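PDB 2B9U: dTDP-4-dehydrorhamnose 3,5-epimerase, which probably catalyses the epimerization of dTDP-4-dehydro-6-deoxy-D-glucose at two sugar carbons on the way to dTDP-L-rhamnose, working as a homodimer with a cupin-type jelly-roll fold. Local coordinates for residues 30-33 and 34-37; 161-164 and 165-168. One frame throughout, in Å; residues are numbered along the deposited sequence.

Contact 1. Residues 30-33 and 34-37; sequences VFKS and EDFT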
ATOM      1  N   VAL A  30      -7.957  -2.017   2.439  1.00 21.24           N
ATOM      2  CA  VAL A  30      -7.073  -1.393   3.390  1.00 21.61           C
ATOM      3  C   VAL A  30      -7.485   0.078   3.635  1.00 22.94           C
ATOM      4  O   VAL A  30      -7.575   0.508   4.771  1.00 22.52           O
ATOM      5  CB  VAL A  30      -5.592  -1.521   2.945  1.00 21.22           C
ATOM      6  CG1 VAL A  30      -4.645  -0.856   3.943  1.00 20.79           C
ATOM      7  CG2 VAL A  30      -5.226  -3.003   2.717  1.00 19.22           C
ATOM      8  N   PHE A  31      -7.741   0.819   2.560  1.00 23.82           N
ATOM      9  CA  PHE A  31      -8.073   2.224   2.631  1.00 25.65           C
ATOM     10  C   PHE A  31      -9.097   2.528   1.545  1.00 25.47           C
ATOM     11  O   PHE A  31      -9.010   1.974   0.448  1.00 24.83           O
ATOM     12  CB  PHE A  31      -6.791   3.058   2.449  1.00 27.23           C
ATOM     13  CG  PHE A  31      -7.024   4.414   1.869  1.00 30.80           C
ATOM     14  CD1 PHE A  31      -7.400   5.470   2.678  1.00 35.01           C
ATOM     15  CD2 PHE A  31      -6.870   4.639   0.508  1.00 34.06           C
ATOM     16  CE1 PHE A  31      -7.618   6.725   2.153  1.00 35.46           C
ATOM     17  CE2 PHE A  31      -7.073   5.892  -0.026  1.00 36.70           C
ATOM     18  CZ  PHE A  31      -7.462   6.938   0.796  1.00 36.85           C
ATOM     19  N   LYS A  32     -10.079   3.382   1.867  1.00 25.78           N
ATOM     20  CA  LYS A  32     -11.070   3.878   0.888  1.00 26.35           C
ATOM     21  C   LYS A  32     -11.333   5.354   1.115  1.00 26.70           C
ATOM     22  O   LYS A  32     -11.715   5.766   2.216  1.00 25.42           O
ATOM     23  CB  LYS A  32     -12.409   3.137   0.973  1.00 26.44           C
ATOM     24  CG  LYS A  32     -12.364   1.652   0.676  1.00 27.69           C
ATOM     25  CD  LYS A  32     -13.718   1.005   0.894  1.00 29.51           C
ATOM     26  CE  LYS A  32     -14.657   1.215  -0.271  1.00 30.57           C
ATOM     27  NZ  LYS A  32     -15.794   0.242  -0.174  1.00 34.04           N
ATOM     28  N   SER A  33     -11.135   6.138   0.060  1.00 27.90           N
ATOM     29  CA  SER A  33     -11.178   7.599   0.135  1.00 30.03           C
ATOM     30  C   SER A  33     -12.417   8.127   0.880  1.00 30.99           C
ATOM     31  O   SER A  33     -12.293   8.939   1.792  1.00 31.49           O
ATOM     32  CB  SER A  33     -11.109   8.199  -1.273  1.00 30.19           C
ATOM     33  OG  SER A  33     -11.291   9.602  -1.231  1.00 32.22           O
ATOM     34  N   GLU A  34     -13.592   7.638   0.494  1.00 31.83           N
ATOM     35  CA  GLU A  34     -14.859   8.096   1.048  1.00 33.41           C
ATOM     36  C   GLU A  34     -14.972   7.855   2.549  1.00 33.22           C
ATOM     37  O   GLU A  34     -15.341   8.759   3.290  1.00 33.53           O
ATOM     38  CB  GLU A  34     -16.014   7.413   0.310  1.00 34.02           C
ATOM     39  CG  GLU A  34     -17.403   7.779   0.819  1.00 37.78           C
ATOM     40  CD  GLU A  34     -18.460   7.610  -0.253  1.00 42.57           C
ATOM     41  OE1 GLU A  34     -19.541   7.049   0.052  1.00 44.82           O
ATOM     42  OE2 GLU A  34     -18.197   8.029  -1.407  1.00 44.61           O
ATOM     43  N   ASP A  35     -14.667   6.635   2.982  1.00 32.69           N
ATOM     44  CA  ASP A  35     -14.738   6.274   4.388  1.00 32.67           C
ATOM     45  C   ASP A  35     -13.741   7.066   5.244  1.00 32.34           C
ATOM     46  O   ASP A  35     -14.067   7.499   6.367  1.00 31.79           O
ATOM     47  CB  ASP A  35     -14.508   4.765   4.546  1.00 33.28           C
ATOM     48  CG  ASP A  35     -15.633   3.929   3.930  1.00 34.95           C
ATOM     49  OD1 ASP A  35     -16.819   4.285   4.106  1.00 38.47           O
ATOM     50  OD2 ASP A  35     -15.339   2.899   3.288  1.00 38.07           O
ATOM     51  N   PHE A  36     -12.533   7.267   4.707  1.00 31.03           N
ATOM     52  CA  PHE A  36     -11.476   7.921   5.458  1.00 30.53           C
ATOM     53  C   PHE A  36     -11.696   9.431   5.532  1.00 30.58           C
ATOM     54  O   PHE A  36     -11.350  10.055   6.533  1.00 29.85           O
ATOM     55  CB  PHE A  36     -10.087   7.601   4.875  1.00 30.04           C
ATOM     56  CG  PHE A  36      -9.503   6.286   5.337  1.00 29.96           C
ATOM     57  CD1 PHE A  36     -10.240   5.102   5.269  1.00 28.68           C
ATOM     58  CD2 PHE A  36      -8.184   6.226   5.794  1.00 30.07           C
ATOM     59  CE1 PHE A  36      -9.675   3.870   5.680  1.00 29.63           C
ATOM     60  CE2 PHE A  36      -7.613   5.014   6.194  1.00 30.10           C
ATOM     61  CZ  PHE A  36      -8.362   3.833   6.138  1.00 29.27           C
ATOM     62  N   THR A  37     -12.236  10.006   4.454  1.00 31.23           N
ATOM     63  CA  THR A  37     -12.578  11.436   4.400  1.00 32.22           C
ATOM     64  C   THR A  37     -13.646  11.808   5.442  1.00 32.45           C
ATOM     65  O   THR A  37     -13.521  12.835   6.116  1.00 32.51           O
ATOM     66  CB  THR A  37     -13.029  11.860   2.985  1.00 32.33           C
ATOM     67  OG1 THR A  37     -12.027  11.472   2.024  1.00 34.06           O
ATOM     68  CG2 THR A  37     -13.231  13.383   2.899  1.00 33.42           C
TER
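F31, near the end of a strand, drives the rim of its ring into the face of F36 on the short helix that follows. The pair is T-shaped, with ring centroids 4.8 Å apart and planes at 82°, and CD1 of F31 lies 3.3 Å from CD2 of F36, toward the rim of the receiving ring. CG of F36 lies beside the backbone N (chi1 -83°), which swings the ring back over the end of the strand, where CZ comes within 3.7 Å of V30 O. K32 and D35 run side by side in the same direction: the aliphatic part of K32 passes OD2 of D35, while NZ stays 4.4 Å from that oxygen, beyond a salt bridge, and has a long, weak ion pair with E29. The helix starts with K32 as N-cap; its O accepts from F36 N (3.0 Å). At the next residue, S33 O takes two donors from T37: the backbone N, and OG1 of T37, 2.6 Å from S33 O and above the carbonyl plane. An alanine in place of F36 would probably leave the edge of F31 without the face it meets and open a gap over the strand end. F3 of strand 3-9 and I72 of strand 70-75 also pack on F36, while F31 and K32 pair antiparallel with a strand of the second subunit, extending the sheet across the dimer interface.

Contact 2. Residues 161-164 and 165-168; sequences DKDL and QCPS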
ATOM      1  N   ASP A 161      22.696   5.511  11.512  1.00 29.57           N
ATOM      2  CA  ASP A 161      23.506   6.668  11.905  1.00 30.85           C
ATOM      3  C   ASP A 161      22.662   7.945  12.004  1.00 31.03           C
ATOM      4  O   ASP A 161      22.762   8.671  12.987  1.00 31.60           O
ATOM      5  CB  ASP A 161      24.660   6.895  10.913  1.00 30.91           C
ATOM      6  CG  ASP A 161      25.779   5.861  11.043  1.00 32.15           C
ATOM      7  OD1 ASP A 161      25.697   4.953  11.899  1.00 32.61           O
ATOM      8  OD2 ASP A 161      26.762   5.971  10.277  1.00 34.61           O
ATOM      9  N   LYS A 162      21.835   8.207  10.990  1.00 31.52           N
ATOM     10  CA  LYS A 162      20.918   9.357  10.994  1.00 31.88           C
ATOM     11  C   LYS A 162      20.023   9.374  12.223  1.00 32.05           C
ATOM     12  O   LYS A 162      19.825  10.430  12.844  1.00 31.98           O
ATOM     13  CB  LYS A 162      20.047   9.369   9.728  1.00 32.41           C
ATOM     14  CG  LYS A 162      20.581  10.248   8.581  1.00 34.68           C
ATOM     15  CD  LYS A 162      19.889   9.965   7.229  1.00 36.95           C
ATOM     16  CE  LYS A 162      18.384  10.261   7.237  1.00 39.34           C
ATOM     17  NZ  LYS A 162      17.698   9.643   6.034  1.00 39.82           N
ATOM     18  N   ASP A 163      19.485   8.205  12.577  1.00 31.40           N
ATOM     19  CA  ASP A 163      18.551   8.116  13.698  1.00 31.78           C
ATOM     20  C   ASP A 163      19.272   8.219  15.042  1.00 31.96           C
ATOM     21  O   ASP A 163      18.699   8.669  16.032  1.00 32.40           O
ATOM     22  CB  ASP A 163      17.678   6.849  13.598  1.00 30.85           C
ATOM     23  CG  ASP A 163      16.559   6.979  12.555  1.00 30.64           C
ATOM     24  OD1 ASP A 163      16.372   8.088  11.997  1.00 30.12           O
ATOM     25  OD2 ASP A 163      15.867   5.971  12.293  1.00 29.00           O
ATOM     26  N   LEU A 164      20.540   7.829  15.065  1.00 32.85           N
ATOM     27  CA  LEU A 164      21.346   7.930  16.280  1.00 33.21           C
ATOM     28  C   LEU A 164      21.713   9.368  16.627  1.00 33.74           C
ATOM     29  O   LEU A 164      21.955   9.672  17.788  1.00 33.46           O
ATOM     30  CB  LEU A 164      22.605   7.076  16.177  1.00 32.73           C
ATOM     31  CG  LEU A 164      22.451   5.583  16.398  1.00 31.61           C
ATOM     32  CD1 LEU A 164      23.650   4.860  15.822  1.00 30.83           C
ATOM     33  CD2 LEU A 164      22.318   5.289  17.889  1.00 32.50           C
ATOM     34  N   GLN A 165      21.751  10.252  15.631  1.00 35.15           N
ATOM     35  CA  GLN A 165      22.095  11.650  15.905  1.00 36.14           C
ATOM     36  C   GLN A 165      20.907  12.572  16.129  1.00 36.42           C
ATOM     37  O   GLN A 165      21.084  13.760  16.426  1.00 36.71           O
ATOM     38  CB  GLN A 165      23.058  12.213  14.863  1.00 36.44           C
ATOM     39  CG  GLN A 165      24.487  11.608  14.943  1.00 39.37           C
ATOM     40  CD  GLN A 165      25.359  12.121  16.112  1.00 41.58           C
ATOM     41  OE1 GLN A 165      24.877  12.756  17.074  1.00 44.16           O
ATOM     42  NE2 GLN A 165      26.651  11.825  16.033  1.00 40.21           N
ATOM     43  N   CYS A 166      19.700  12.020  16.018  1.00 36.54           N
ATOM     44  CA  CYS A 166      18.483  12.750  16.353  1.00 36.36           C
ATOM     45  C   CYS A 166      18.588  13.349  17.775  1.00 36.92           C
ATOM     46  O   CYS A 166      19.029  12.672  18.706  1.00 36.72           O
ATOM     47  CB  CYS A 166      17.252  11.829  16.213  1.00 36.47           C
ATOM     48  SG  CYS A 166      16.870  11.283  14.492  1.00 35.00           S
ATOM     49  N   PRO A 167      18.255  14.642  17.927  1.00 37.42           N
ATOM     50  CA  PRO A 167      18.279  15.305  19.241  1.00 38.02           C
ATOM     51  C   PRO A 167      17.192  14.816  20.194  1.00 38.85           C
ATOM     52  O   PRO A 167      16.123  14.386  19.749  1.00 38.52           O
ATOM     53  CB  PRO A 167      18.015  16.774  18.893  1.00 38.36           C
ATOM     54  CG  PRO A 167      17.282  16.720  17.567  1.00 37.71           C
ATOM     55  CD  PRO A 167      17.890  15.567  16.843  1.00 37.05           C
ATOM     56  N   SER A 168      17.449  14.900  21.496  1.00 39.51           N
ATOM     57  CA  SER A 168      16.408  14.626  22.483  1.00 41.08           C
ATOM     58  C   SER A 168      15.238  15.599  22.299  1.00 41.84           C
ATOM     59  O   SER A 168      15.392  16.668  21.697  1.00 41.96           O
ATOM     60  CB  SER A 168      16.967  14.717  23.905  1.00 41.18           C
ATOM     61  OG  SER A 168      17.385  16.038  24.197  1.00 42.04           O
TER
HETATM   62  O   HOH W   1      19.170  10.167  18.821  1.00 27.37           O
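The carbonyl oxygen of D163 meets three groups of the turn that follows it: a water, the amide of C166 and the side chain of C166. The water lies 3.2 Å from D163 O and close to C166 O, placed to bridge the two, though it has more acceptors in reach than protons. C166 N also points at D163 O, a weak bond of 3.5 Å, while CB and SG of C166 rest against the same oxygen without a polar bond. With SG beside its own backbone N (chi1 -67°), the sulfur is turned back under the helix end, 3.5 Å from K162 O as well. The amide of Q165 is shared between two carbonyls, its N reaching D161 O at 3.2 Å and K162 O at 3.4 Å. Both bonds are weak and bent, with N-H...O angles of 134° and 139°, as the single turn of helix gives way to loop. The side chain of Q165 keeps to the same side, its CG 3.9 Å from D161 O, back along the turn. The carboxylate of D163 makes its bonds elsewhere: OD1 is hydrogen-bonded to H61 NE2 and OD2 to G59 N, two bonds that fix its rotation and tie the helix to strand 57-63. Its nearest approach to the cysteine is merely a 4.1 Å contact of D163 OD1 with C166 SG. The arrangement is a one-turn helix running out into a disulfide-held loop at the edge of the jelly roll: C166 is bonded to C144 at the end of strand 142-144, and P167 continues the attachment through backbone hydrogen bonds with S146.

In the fold
Contacts 1 and 2 lie on opposite sides of the chain's centre, with their own centres about 34 Å apart and no atoms touching. Both are partly buried junctions at a short helix, one entering it and the other leaving. The 30-33/34-37 junction turns its apolar side inward, uses regular helical bonds, and belongs to the larger sheet and the dimer interface. The 161-164/165-168 junction is mostly exposed apart from D163 and C166; its backbone bonds are weak, and its firmer ties are a disulfide and a carboxylate bound to the smaller sheet. Aromatic packing thus characterises contact 1, covalent and polar attachment contact 2, near the predicted thymidine-stacking residue Y137.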